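Long-range contacts in ferripyochelin binding protein (Salmonella enterica subsp. enterica serovar Typhimurium, PDB 3R3R), which is of unestablished function but binds zinc and, as a gamma-class carbonic anhydrase family member, may share that enzyme's chemistry: residues T26-I31 with P44-R49; I63-V68 with V92-M97; S141-L146 with I153-D158; G104-V109 with E122-I127. One frame throughout, in Å; residues are numbered along the deposited sequence. Where two conformers were deposited one is given.

Contact 1: T26-I31 with P44-R49; sequences TSSVVI and PLVVIR
Ser27 and Ser28 meet the loop at Pro44-Val46 through their hydroxyl oxygens, each taking a backbone N-H from the facing segment. Ser27 places OG between its backbone N and carbonyl carbon (chi1 72°), where Leu45 N donates to it at 3.0 Å. Ser28 instead swings OG beside its own N (chi1 -67°) and receives Val46 N at 2.9 Å. Serine suits both places: it is short enough to stay within the loop and still offers an oxygen. Each hydroxyl also has an outside partner, Asp25 for Ser27 and the carbonyl of Trp43 for Ser28. Leu45, in the left-handed backbone region, sends CD2 back over Ser27, 3.6 Å from Ser27 OG.

Beyond this corner the chains become neighbouring parallel strands on successive coils of the left-handed beta-helix. Val29 pairs with Val47, Val30 with Ile48 and Ile31 with Arg49, joined by backbone bonds such as Ile48 N to Val29 O (2.8 Å). The alternation sorts the side chains. Val30 and Ile48 share the buried face, where branched aliphatic chains fill the interior, with Val30 CG2 4.4 Å from Ile48 CD1. On the other face Ile31 and Arg49 run side by side, and Ile31 CD1 touches the aliphatic part of Arg49 at CD, 3.9 Å away. Past that point the arginine bends on its way to Asp51, with which its NH2 makes a salt bridge. The nearest side-chain atoms of Arg49 and the zinc ligand His70 are about 3 Å apart.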
loop_
_atom_site.group_PDB
_atom_site.type_symbol
_atom_site.label_atom_id
_atom_site.label_comp_id
_atom_site.label_asym_id
_atom_site.label_seq_id
_atom_site.Cartn_x
_atom_site.Cartn_y
_atom_site.Cartn_z
ATOM N N THR A 26 -5.938 14.976 -4.946
ATOM C CA THR A 26 -5.256 16.253 -4.831
ATOM C C THR A 26 -4.821 16.546 -3.400
ATOM O O THR A 26 -3.948 17.348 -3.189
ATOM C CB THR A 26 -6.124 17.421 -5.325
ATOM O OG1 THR A 26 -7.335 17.474 -4.572
ATOM C CG2 THR A 26 -6.447 17.248 -6.793
ATOM N N SER A 27 -5.473 15.917 -2.428
ATOM C CA SER A 27 -5.162 16.181 -1.010
ATOM C C SER A 27 -4.044 15.279 -0.482
ATOM O O SER A 27 -3.639 15.389 0.666
ATOM C CB SER A 27 -6.409 16.010 -0.141
ATOM O OG SER A 27 -6.763 14.638 -0.020
ATOM N N SER A 28 -3.561 14.385 -1.331
ATOM C CA SER A 28 -2.537 13.440 -0.931
ATOM C C SER A 28 -1.147 13.936 -1.300
ATOM O O SER A 28 -1.009 14.923 -2.014
ATOM C CB SER A 28 -2.871 12.059 -1.464
ATOM O OG SER A 28 -4.052 11.644 -0.778
ATOM N N VAL A 29 -0.129 13.283 -0.761
ATOM C CA VAL A 29 1.239 13.769 -0.860
ATOM C C VAL A 29 2.099 12.571 -1.237
ATOM O O VAL A 29 2.189 11.597 -0.474
ATOM C CB VAL A 29 1.715 14.386 0.476
ATOM C CG1 VAL A 29 3.175 14.814 0.379
ATOM C CG2 VAL A 29 0.808 15.569 0.901
ATOM N N VAL A 30 2.706 12.628 -2.424
ATOM C CA VAL A 30 3.484 11.521 -2.957
ATOM C C VAL A 30 4.866 12.044 -3.324
ATOM O O VAL A 30 4.995 12.867 -4.221
ATOM C CB VAL A 30 2.769 10.890 -4.173
ATOM C CG1 VAL A 30 3.596 9.735 -4.752
ATOM C CG2 VAL A 30 1.369 10.436 -3.765
ATOM N N ILE A 31 5.885 11.578 -2.607
ATOM C CA ILE A 31 7.219 12.164 -2.661
ATOM C C ILE A 31 8.265 11.169 -3.133
ATOM O O ILE A 31 8.353 10.048 -2.629
ATOM C CB ILE A 31 7.633 12.635 -1.247
ATOM C CG1 ILE A 31 6.695 13.728 -0.732
ATOM C CG2 ILE A 31 9.089 13.101 -1.212
ATOM C CD1 ILE A 31 6.728 13.892 0.775
ATOM N N PRO A 44 -7.999 10.090 -0.544
ATOM C CA PRO A 44 -7.657 11.342 0.150
ATOM C C PRO A 44 -6.776 11.210 1.394
ATOM O O PRO A 44 -6.833 10.224 2.148
ATOM C CB PRO A 44 -9.027 11.918 0.535
ATOM C CG PRO A 44 -9.963 11.387 -0.566
ATOM C CD PRO A 44 -9.447 9.985 -0.820
ATOM N N LEU A 45 -5.987 12.257 1.614
ATOM C CA LEU A 45 -5.156 12.422 2.805
ATOM C C LEU A 45 -4.263 11.209 3.051
ATOM O O LEU A 45 -4.154 10.713 4.175
ATOM C CB LEU A 45 -6.007 12.779 4.040
ATOM C CG LEU A 45 -6.810 14.089 3.904
ATOM C CD1 LEU A 45 -7.518 14.431 5.208
ATOM C CD2 LEU A 45 -5.943 15.274 3.456
ATOM N N VAL A 46 -3.607 10.751 1.991
ATOM C CA VAL A 46 -2.586 9.712 2.081
ATOM C C VAL A 46 -1.215 10.351 1.919
ATOM O O VAL A 46 -1.055 11.269 1.116
ATOM C CB VAL A 46 -2.810 8.672 0.954
ATOM C CG1 VAL A 46 -1.633 7.731 0.809
ATOM C CG2 VAL A 46 -4.067 7.868 1.218
ATOM N N VAL A 47 -0.223 9.847 2.645
ATOM C CA VAL A 47 1.176 10.201 2.387
ATOM C C VAL A 47 1.934 8.974 1.912
ATOM O O VAL A 47 1.876 7.926 2.561
ATOM C CB VAL A 47 1.898 10.706 3.652
ATOM C CG1 VAL A 47 3.320 11.164 3.303
ATOM C CG2 VAL A 47 1.118 11.846 4.312
ATOM N N ILE A 48 2.651 9.094 0.792
ATOM C CA ILE A 48 3.560 8.037 0.337
ATOM C C ILE A 48 4.908 8.703 0.167
ATOM O O ILE A 48 5.067 9.539 -0.718
ATOM C CB ILE A 48 3.124 7.381 -0.985
ATOM C CG1 ILE A 48 1.643 6.980 -0.918
ATOM C CG2 ILE A 48 4.018 6.179 -1.268
ATOM C CD1 ILE A 48 1.094 6.316 -2.174
ATOM N N ARG A 49 5.869 8.364 1.024
ATOM C CA ARG A 49 7.137 9.073 1.057
ATOM C C ARG A 49 8.282 8.129 0.702
ATOM O O ARG A 49 8.735 7.345 1.541
ATOM C CB ARG A 49 7.325 9.755 2.421
ATOM C CG ARG A 49 8.570 10.632 2.505
ATOM C CD ARG A 49 8.448 11.774 3.515
ATOM N NE ARG A 49 8.234 11.367 4.911
ATOM C CZ ARG A 49 9.196 11.060 5.788
ATOM N NH1 ARG A 49 8.880 10.760 7.051
ATOM N NH2 ARG A 49 10.482 11.066 5.425
#

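Contact 2: I63-V68 with V92-M97; sequences IQDGSV and VGHKVM
Two type II beta turns, Gln64-Ser67 and Gly93-Val96, stack as equivalent corners of successive coils in the left-handed beta-helix, where the chain passes from one face of the beta-helix to the next. Backbone bonds tie the layers: Gln64 N to Val92 O at the entry to the turns, Lys95 N to Asp65 O (2.8 Å) between them, and Val68 N to Val96 O after. The third turn position has positive phi in both, occupied by Gly66 in one layer and Lys95 in the next. Glycine accepts that conformation readily, and its lack of a side chain lets Lys95 CG pack close by.

Asp65 holds the His94 ring by its edge: OD2, near the ring plane, accepts from ND1 at 2.8 Å. The bond is bent at the hydrogen (132°), and OD2 is approached from above its own carboxylate plane. Gln64, extended beyond CG, puts OE1 over the centre of one ring face, 3.2 Å from His94 NE2, with the amide and ring planes 62° apart. This is a packing contact, not a bond, and it limits the ring's room to turn. Tyr171 of helix 158-182 touches both Gln64 and His94.

On the inner side of the corner Ser67 OG works twice, donating to Gln64 O at 2.9 Å within its own turn and accepting from Val96 N at 3.2 Å across the layers. Nearby, Ile63 CD1 packs on Val92 CG2 at 3.6 Å. Beyond the turns Met97 bends at chi2 and again at chi3, bringing its CE methyl to 3.4 Å from Val68 O and 3.9 Å from Val68 CG1.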
loop_
_atom_site.group_PDB
_atom_site.type_symbol
_atom_site.label_atom_id
_atom_site.label_comp_id
_atom_site.label_asym_id
_atom_site.label_seq_id
_atom_site.Cartn_x
_atom_site.Cartn_y
_atom_site.Cartn_z
ATOM N N ILE A 63 -4.798 2.389 -2.211
ATOM C CA ILE A 63 -4.258 2.854 -0.952
ATOM C C ILE A 63 -5.280 3.822 -0.367
ATOM O O ILE A 63 -5.435 4.951 -0.846
ATOM C CB ILE A 63 -2.888 3.578 -1.124
ATOM C CG1 ILE A 63 -1.875 2.729 -1.922
ATOM C CG2 ILE A 63 -2.334 3.957 0.249
ATOM C CD1 ILE A 63 -1.550 1.391 -1.306
ATOM N N GLN A 64 -5.988 3.369 0.661
ATOM C CA GLN A 64 -7.154 4.092 1.141
ATOM C C GLN A 64 -6.838 5.250 2.085
ATOM O O GLN A 64 -5.703 5.420 2.583
ATOM C CB GLN A 64 -8.163 3.125 1.754
ATOM C CG GLN A 64 -8.757 2.184 0.738
ATOM C CD GLN A 64 -9.655 1.151 1.404
ATOM O OE1 GLN A 64 -10.134 1.365 2.533
ATOM N NE2 GLN A 64 -9.915 0.055 0.718
ATOM N N ASP A 65 -7.885 6.034 2.314
ATOM C CA ASP A 65 -7.805 7.352 2.919
ATOM C C ASP A 65 -7.073 7.314 4.241
ATOM O O ASP A 65 -7.330 6.445 5.091
ATOM C CB ASP A 65 -9.219 7.893 3.211
ATOM C CG ASP A 65 -10.289 7.422 2.209
ATOM O OD1 ASP A 65 -10.965 8.286 1.585
ATOM O OD2 ASP A 65 -10.503 6.194 2.085
ATOM N N GLY A 66 -6.195 8.290 4.450
ATOM C CA GLY A 66 -5.518 8.427 5.732
ATOM C C GLY A 66 -4.346 7.498 5.968
ATOM O O GLY A 66 -3.774 7.511 7.046
ATOM N N SER A 67 -3.964 6.701 4.980
ATOM C CA SER A 67 -2.811 5.824 5.127
ATOM C C SER A 67 -1.492 6.592 5.061
ATOM O O SER A 67 -1.409 7.668 4.459
ATOM C CB SER A 67 -2.839 4.732 4.048
ATOM O OG SER A 67 -3.928 3.842 4.253
ATOM N N VAL A 68 -0.455 6.021 5.670
ATOM C CA VAL A 68 0.901 6.541 5.546
ATOM C C VAL A 68 1.816 5.392 5.178
ATOM O O VAL A 68 1.790 4.345 5.843
ATOM C CB VAL A 68 1.398 7.235 6.844
ATOM C CG1 VAL A 68 2.887 7.615 6.715
ATOM C CG2 VAL A 68 0.549 8.479 7.147
ATOM N N VAL A 92 -5.263 -1.799 0.471
ATOM C CA VAL A 92 -4.715 -1.223 1.694
ATOM C C VAL A 92 -5.802 -0.359 2.331
ATOM O O VAL A 92 -6.168 0.684 1.798
ATOM C CB VAL A 92 -3.410 -0.432 1.421
ATOM C CG1 VAL A 92 -2.917 0.270 2.691
ATOM C CG2 VAL A 92 -2.344 -1.374 0.835
ATOM N N GLY A 93 -6.320 -0.826 3.463
ATOM C CA GLY A 93 -7.461 -0.199 4.095
ATOM C C GLY A 93 -7.209 1.200 4.609
ATOM O O GLY A 93 -6.070 1.679 4.686
ATOM N N HIS A 94 -8.287 1.845 5.035
ATOM C CA HIS A 94 -8.179 3.214 5.520
ATOM C C HIS A 94 -7.210 3.278 6.691
ATOM O O HIS A 94 -7.185 2.378 7.539
ATOM C CB HIS A 94 -9.539 3.713 6.039
ATOM C CG HIS A 94 -10.706 3.461 5.124
ATOM N ND1 HIS A 94 -10.977 4.253 4.027
ATOM C CD2 HIS A 94 -11.714 2.548 5.184
ATOM C CE1 HIS A 94 -12.077 3.812 3.432
ATOM N NE2 HIS A 94 -12.544 2.782 4.120
ATOM N N LYS A 95 -6.460 4.369 6.786
ATOM C CA LYS A 95 -5.665 4.645 7.980
ATOM C C LYS A 95 -4.664 3.540 8.282
ATOM O O LYS A 95 -4.338 3.303 9.446
ATOM C CB LYS A 95 -6.550 4.919 9.201
ATOM C CG LYS A 95 -7.256 6.272 9.111
ATOM C CD LYS A 95 -8.171 6.530 10.321
ATOM C CE LYS A 95 -7.424 6.786 11.584
ATOM N NZ LYS A 95 -6.644 8.043 11.427
ATOM N N VAL A 96 -4.133 2.890 7.253
ATOM C CA VAL A 96 -3.109 1.873 7.451
ATOM C C VAL A 96 -1.716 2.497 7.449
ATOM O O VAL A 96 -1.452 3.464 6.717
ATOM C CB VAL A 96 -3.260 0.760 6.386
ATOM C CG1 VAL A 96 -2.007 -0.098 6.295
ATOM C CG2 VAL A 96 -4.473 -0.087 6.732
ATOM N N MET A 97 -0.844 1.960 8.297
ATOM C CA MET A 97 0.561 2.337 8.357
ATOM C C MET A 97 1.391 1.211 7.761
ATOM O O MET A 97 1.413 0.105 8.328
ATOM C CB MET A 97 0.933 2.486 9.837
ATOM C CG MET A 97 2.381 2.863 10.101
ATOM S SD MET A 97 2.768 4.544 9.602
ATOM C CE MET A 97 4.051 4.264 8.381
#

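Contact 3: S141-L146 with I153-D158; sequences SGYLYL and IRPLSD
Leu144 turns CG away from its backbone N (chi1 171°), while Arg154 carries CG between its N and carbonyl carbon (chi1 59°) and then runs extended to NE. The two chains consequently cross, and Leu144 CD2 rests over one guanidinium face, toward its rim, 3.8 Å from Arg154 NH2. A long arginine fits here because its flat head can cover a leucine while its nitrogens remain available at the edge: NH1 donates in plane to Pro155 O at 3.1 Å and also makes a salt bridge with Glu160. Tyr143, with CG beside its N (chi1 -70°), runs alongside Pro155, its CE2 3.7 Å from Pro155 CG.

Backbone bonds knit the antiparallel hairpin, Leu144 N to Arg154 O (2.9 Å) and Ile153 N to Leu144 O (2.8 Å). Leu156 N reaches Gly142 O at 2.9 Å. Gly142 has positive phi, and a CB there would press on the carbonyl O of Ser141, so glycine suits the place. Leu156 CD2 then packs 3.9 Å from Leu144 CB.

Strand 151-155 ends the mixed sheet, strand 143-146 lies between it and strand 125-127, and Leu144 and Leu156 both touch Met126. Ser157 next caps the start of helix 158-182.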
loop_
_atom_site.group_PDB
_atom_site.type_symbol
_atom_site.label_atom_id
_atom_site.label_comp_id
_atom_site.label_asym_id
_atom_site.label_seq_id
_atom_site.Cartn_x
_atom_site.Cartn_y
_atom_site.Cartn_z
ATOM N N SER A 141 0.467 -17.562 2.882
ATOM C CA SER A 141 -0.616 -17.401 1.921
ATOM C C SER A 141 -1.877 -18.179 2.303
ATOM O O SER A 141 -1.792 -19.325 2.754
ATOM C CB SER A 141 -0.125 -17.850 0.543
ATOM O OG SER A 141 -1.164 -17.746 -0.399
ATOM N N GLY A 142 -3.045 -17.558 2.128
ATOM C CA GLY A 142 -4.308 -18.266 2.240
ATOM C C GLY A 142 -4.968 -18.281 3.604
ATOM O O GLY A 142 -5.904 -19.046 3.820
ATOM N N TYR A 143 -4.505 -17.405 4.493
ATOM C CA TYR A 143 -4.991 -17.346 5.869
ATOM C C TYR A 143 -5.458 -15.955 6.274
ATOM O O TYR A 143 -5.087 -14.937 5.661
ATOM C CB TYR A 143 -3.903 -17.786 6.861
ATOM C CG TYR A 143 -3.601 -19.260 6.793
ATOM C CD1 TYR A 143 -2.766 -19.771 5.806
ATOM C CD2 TYR A 143 -4.165 -20.151 7.699
ATOM C CE1 TYR A 143 -2.501 -21.129 5.732
ATOM C CE2 TYR A 143 -3.898 -21.506 7.634
ATOM C CZ TYR A 143 -3.072 -21.986 6.652
ATOM O OH TYR A 143 -2.814 -23.337 6.607
ATOM N N LEU A 144 -6.296 -15.953 7.310
ATOM C CA LEU A 144 -6.695 -14.767 8.047
ATOM C C LEU A 144 -5.767 -14.578 9.238
ATOM O O LEU A 144 -5.526 -15.523 9.998
ATOM C CB LEU A 144 -8.120 -14.950 8.563
ATOM C CG LEU A 144 -8.608 -13.884 9.548
ATOM C CD1 LEU A 144 -8.716 -12.534 8.849
ATOM C CD2 LEU A 144 -9.951 -14.266 10.154
ATOM N N TYR A 145 -5.262 -13.354 9.385
ATOM C CA TYR A 145 -4.443 -12.968 10.525
ATOM C C TYR A 145 -5.102 -11.803 11.213
ATOM O O TYR A 145 -5.619 -10.895 10.553
ATOM C CB TYR A 145 -3.054 -12.536 10.049
ATOM C CG TYR A 145 -2.360 -13.651 9.326
ATOM C CD1 TYR A 145 -1.551 -14.545 10.015
ATOM C CD2 TYR A 145 -2.576 -13.861 7.967
ATOM C CE1 TYR A 145 -0.941 -15.592 9.368
ATOM C CE2 TYR A 145 -1.971 -14.903 7.309
ATOM C CZ TYR A 145 -1.151 -15.773 8.017
ATOM O OH TYR A 145 -0.547 -16.830 7.386
ATOM N N LEU A 146 -5.100 -11.832 12.535
ATOM C CA LEU A 146 -5.562 -10.639 13.243
ATOM C C LEU A 146 -4.985 -10.577 14.642
ATOM O O LEU A 146 -4.483 -11.532 15.187
ATOM C CB LEU A 146 -7.087 -10.596 13.261
ATOM C CG LEU A 146 -7.737 -11.676 14.120
ATOM C CD1 LEU A 146 -7.953 -11.169 15.536
ATOM C CD2 LEU A 146 -9.062 -12.153 13.515
ATOM N N ILE A 153 -5.261 -17.117 12.307
ATOM C CA ILE A 153 -6.532 -17.549 12.883
ATOM C C ILE A 153 -7.027 -18.833 12.220
ATOM O O ILE A 153 -7.351 -19.810 12.906
ATOM C CB ILE A 153 -7.610 -16.437 12.749
ATOM C CG1 ILE A 153 -7.103 -15.119 13.339
ATOM C CG2 ILE A 153 -8.924 -16.847 13.410
ATOM C CD1 ILE A 153 -6.745 -15.222 14.790
ATOM N N ARG A 154 -7.066 -18.839 10.887
ATOM C CA ARG A 154 -7.673 -19.945 10.148
ATOM C C ARG A 154 -7.479 -19.694 8.661
ATOM O O ARG A 154 -7.197 -18.568 8.256
ATOM C CB ARG A 154 -9.169 -20.007 10.440
ATOM C CG ARG A 154 -9.910 -18.730 10.067
ATOM C CD ARG A 154 -11.404 -18.970 10.090
ATOM N NE ARG A 154 -12.169 -17.735 9.935
ATOM C CZ ARG A 154 -12.350 -17.085 8.784
ATOM N NH1 ARG A 154 -11.812 -17.546 7.666
ATOM N NH2 ARG A 154 -13.070 -15.968 8.753
ATOM N N PRO A 155 -7.628 -20.739 7.830
ATOM C CA PRO A 155 -7.601 -20.499 6.384
ATOM C C PRO A 155 -8.759 -19.605 5.975
ATOM O O PRO A 155 -9.822 -19.615 6.604
ATOM C CB PRO A 155 -7.801 -21.900 5.792
ATOM C CG PRO A 155 -7.305 -22.817 6.863
ATOM C CD PRO A 155 -7.737 -22.172 8.150
ATOM N N LEU A 156 -8.537 -18.823 4.927
ATOM C CA LEU A 156 -9.607 -18.074 4.285
ATOM C C LEU A 156 -10.611 -19.041 3.694
ATOM O O LEU A 156 -10.232 -20.057 3.084
ATOM C CB LEU A 156 -9.049 -17.231 3.138
ATOM C CG LEU A 156 -8.111 -16.103 3.574
ATOM C CD1 LEU A 156 -7.765 -15.240 2.370
ATOM C CD2 LEU A 156 -8.737 -15.241 4.676
ATOM N N SER A 157 -11.892 -18.741 3.868
ATOM C CA SER A 157 -12.918 -19.496 3.170
ATOM C C SER A 157 -12.791 -19.200 1.678
ATOM O O SER A 157 -12.162 -18.207 1.270
ATOM C CB SER A 157 -14.306 -19.077 3.635
ATOM O OG SER A 157 -14.564 -17.753 3.177
ATOM N N ASP A 158 -13.394 -20.043 0.855
ATOM C CA ASP A 158 -13.331 -19.814 -0.570
ATOM C C ASP A 158 -14.004 -18.484 -0.951
ATOM O O ASP A 158 -13.552 -17.788 -1.860
ATOM C CB ASP A 158 -13.919 -21.007 -1.336
ATOM C CG ASP A 158 -13.147 -22.320 -1.094
ATOM O OD1 ASP A 158 -12.009 -22.303 -0.564
ATOM O OD2 ASP A 158 -13.699 -23.392 -1.437
HETATM O O HOH W 1 -7.545 -20.715 2.274
#

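Contact 4: G104-V109 with E122-I127; sequences GNRVLV and EDDVMI
Arg106 and Asp124 form a salt bridge at a corner of the beta-helix, just ahead of two neighbouring parallel strands, 107-109 and 125-127. The arginine grips side-on, with NE donating to Asp124 OD1 at 2.8 Å and NH2 to Asp124 OD2 at 3.0 Å, the latter almost straight at 173°. Both oxygens are met on their syn sides but somewhat out of the carboxylate plane, as the 41° between guanidinium and carboxylate planes implies. A bend at chi3 (-54°) turns the arginine head onto the acid running beside it. Two bonds to two oxygens fix the rotation of both groups. Arg106 also touches Gln165 of helix 158-182.

In this hexapeptide-repeat region the left-handed beta-helix stacks equivalent positions of successive coils; Arg106 and Asp124 both have the left-handed backbone conformation, and their opposite charges suit the pairing. One step earlier Asp123 folds OD1 back to accept Asn105 N at 2.8 Å, from above its carboxylate plane. The same oxygen is 3.4 Å from Gly104 CA, close quarters that glycine can accommodate.

Inside the coil Val107, Val109, Val125 and Ile127 fill the buried face with branched aliphatic groups. Val107 CG2 presses to 3.3 Å from Glu122 O, a buried carbonyl that has no hydrogen-bond partner in the model. Leu108 and Met126 emerge on the other face, where, in the conformers given, both touch Leu164 of helix 158-182. Between the strands, Leu108 N bonds to Val125 O, and Ile127 N lies 2.9 Å from its acceptor Leu108 O.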
loop_
_atom_site.group_PDB
_atom_site.type_symbol
_atom_site.label_atom_id
_atom_site.label_comp_id
_atom_site.label_asym_id
_atom_site.label_seq_id
_atom_site.Cartn_x
_atom_site.Cartn_y
_atom_site.Cartn_z
ATOM N N GLY A 104 2.376 -9.155 -1.116
ATOM C CA GLY A 104 2.156 -9.844 -2.374
ATOM C C GLY A 104 0.902 -9.361 -3.064
ATOM O O GLY A 104 0.447 -8.247 -2.854
ATOM N N ASN A 105 0.354 -10.213 -3.918
ATOM C CA ASN A 105 -0.836 -9.886 -4.690
ATOM C C ASN A 105 -2.109 -10.323 -3.982
ATOM O O ASN A 105 -2.102 -11.318 -3.259
ATOM C CB ASN A 105 -0.789 -10.611 -6.042
ATOM C CG ASN A 105 0.479 -10.335 -6.819
ATOM O OD1 ASN A 105 0.929 -9.196 -6.928
ATOM N ND2 ASN A 105 1.060 -11.385 -7.374
ATOM N N ARG A 106 -3.203 -9.591 -4.181
ATOM C CA ARG A 106 -4.509 -10.001 -3.621
ATOM C C ARG A 106 -4.408 -10.151 -2.095
ATOM O O ARG A 106 -4.672 -11.205 -1.514
ATOM C CB ARG A 106 -5.041 -11.287 -4.280
ATOM C CG ARG A 106 -5.180 -11.163 -5.803
ATOM C CD ARG A 106 -5.611 -12.493 -6.426
ATOM N NE ARG A 106 -4.710 -13.566 -6.025
ATOM C CZ ARG A 106 -3.524 -13.801 -6.576
ATOM N NH1 ARG A 106 -3.097 -13.071 -7.602
ATOM N NH2 ARG A 106 -2.768 -14.779 -6.100
ATOM N N VAL A 107 -3.994 -9.067 -1.454
ATOM C CA VAL A 107 -3.941 -8.994 0.001
ATOM C C VAL A 107 -4.859 -7.869 0.428
ATOM O O VAL A 107 -4.882 -6.805 -0.208
ATOM C CB VAL A 107 -2.500 -8.703 0.481
ATOM C CG1 VAL A 107 -2.448 -8.393 1.986
ATOM C CG2 VAL A 107 -1.598 -9.879 0.127
ATOM N N LEU A 108 -5.633 -8.109 1.478
ATOM C CA LEU A 108 -6.443 -7.055 2.086
ATOM C C LEU A 108 -5.829 -6.761 3.457
ATOM O O LEU A 108 -5.804 -7.593 4.333
ATOM C CB LEU A 108 -7.895 -7.520 2.209
ATOM C CG LEU A 108 -8.853 -6.632 3.012
ATOM C CD1 LEU A 108 -8.906 -5.312 2.406
ATOM C CD2 LEU A 108 -10.229 -7.255 3.063
ATOM N N VAL A 109 -5.408 -5.509 3.625
ATOM C CA VAL A 109 -4.864 -5.046 4.897
ATOM C C VAL A 109 -5.959 -4.247 5.607
ATOM O O VAL A 109 -6.322 -3.149 5.167
ATOM C CB VAL A 109 -3.612 -4.175 4.727
ATOM C CG1 VAL A 109 -3.009 -3.835 6.106
ATOM C CG2 VAL A 109 -2.551 -4.884 3.856
ATOM N N GLU A 122 2.452 -12.888 2.142
ATOM C CA GLU A 122 2.306 -13.642 0.905
ATOM C C GLU A 122 0.966 -13.335 0.205
ATOM O O GLU A 122 0.122 -12.592 0.732
ATOM C CB GLU A 122 2.472 -15.128 1.208
ATOM C CG GLU A 122 3.878 -15.460 1.741
ATOM C CD GLU A 122 4.076 -16.943 2.054
ATOM O OE1 GLU A 122 3.149 -17.739 1.798
ATOM O OE2 GLU A 122 5.156 -17.314 2.568
ATOM N N ASP A 123 0.780 -13.875 -0.998
ATOM C CA ASP A 123 -0.433 -13.614 -1.769
ATOM C C ASP A 123 -1.662 -14.164 -1.046
ATOM O O ASP A 123 -1.557 -15.116 -0.274
ATOM C CB ASP A 123 -0.362 -14.311 -3.141
ATOM C CG ASP A 123 0.832 -13.889 -3.989
ATOM O OD1 ASP A 123 1.416 -12.810 -3.815
ATOM O OD2 ASP A 123 1.159 -14.652 -4.906
ATOM N N ASP A 124 -2.838 -13.607 -1.342
ATOM C CA ASP A 124 -4.116 -14.182 -0.887
ATOM C C ASP A 124 -4.179 -14.245 0.643
ATOM O O ASP A 124 -4.412 -15.306 1.235
ATOM C CB ASP A 124 -4.349 -15.564 -1.498
ATOM C CG ASP A 124 -4.446 -15.515 -3.010
ATOM O OD1 ASP A 124 -5.261 -14.727 -3.520
ATOM O OD2 ASP A 124 -3.687 -16.236 -3.691
ATOM N N VAL A 125 -3.983 -13.094 1.283
ATOM C CA VAL A 125 -3.996 -13.004 2.736
ATOM C C VAL A 125 -4.947 -11.896 3.147
ATOM O O VAL A 125 -5.049 -10.860 2.463
ATOM C CB VAL A 125 -2.579 -12.695 3.282
ATOM C CG1 VAL A 125 -2.604 -12.278 4.763
ATOM C CG2 VAL A 125 -1.682 -13.910 3.099
ATOM N N MET A 126 -5.666 -12.121 4.251
ATOM C CA MET A 126 -6.456 -11.051 4.850
ATOM C C MET A 126 -5.950 -10.757 6.237
ATOM O O MET A 126 -5.690 -11.675 7.025
ATOM C CB MET A 126 -7.923 -11.450 4.951
ATOM C CG MET A 126 -8.857 -10.375 5.475
ATOM S SD MET A 126 -10.551 -11.018 5.434
ATOM C CE MET A 126 -10.492 -11.995 3.937
ATOM N N ILE A 127 -5.817 -9.471 6.537
ATOM C CA ILE A 127 -5.421 -9.007 7.870
ATOM C C ILE A 127 -6.597 -8.228 8.449
ATOM O O ILE A 127 -7.102 -7.339 7.812
ATOM C CB ILE A 127 -4.173 -8.114 7.767
ATOM C CG1 ILE A 127 -3.005 -8.933 7.174
ATOM C CG2 ILE A 127 -3.811 -7.488 9.129
ATOM C CD1 ILE A 127 -1.879 -8.122 6.684
HETATM O O HOH W 2 -0.030 -16.747 -5.677
#

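In the fold
Along the chain and the beta-helix the contacts come in the order 1, 2, 4, 3. Contacts 1 and 2 touch through probable hydrogen bonds, Pro44 O to Gly66 N and Val47 N to Ser67 O, both 3.1 Å. Contact 2 meets contact 4 where Gly93 N lies 2.9 Å from Val109 O, and contact 4 meets contact 3 within one sheet, Gly142 N being 2.8 Å from Asp124 O. Contacts 1 and 3 have centres about 31 Å apart. The zinc ion, bound by His70 and His99, is about 5 Å from the nearest atom of the Arg49 side chain and about 6 Å from that of Met97. In gamma-class carbonic anhydrases a neighbouring subunit supplies the third histidine, an arrangement this protein may share.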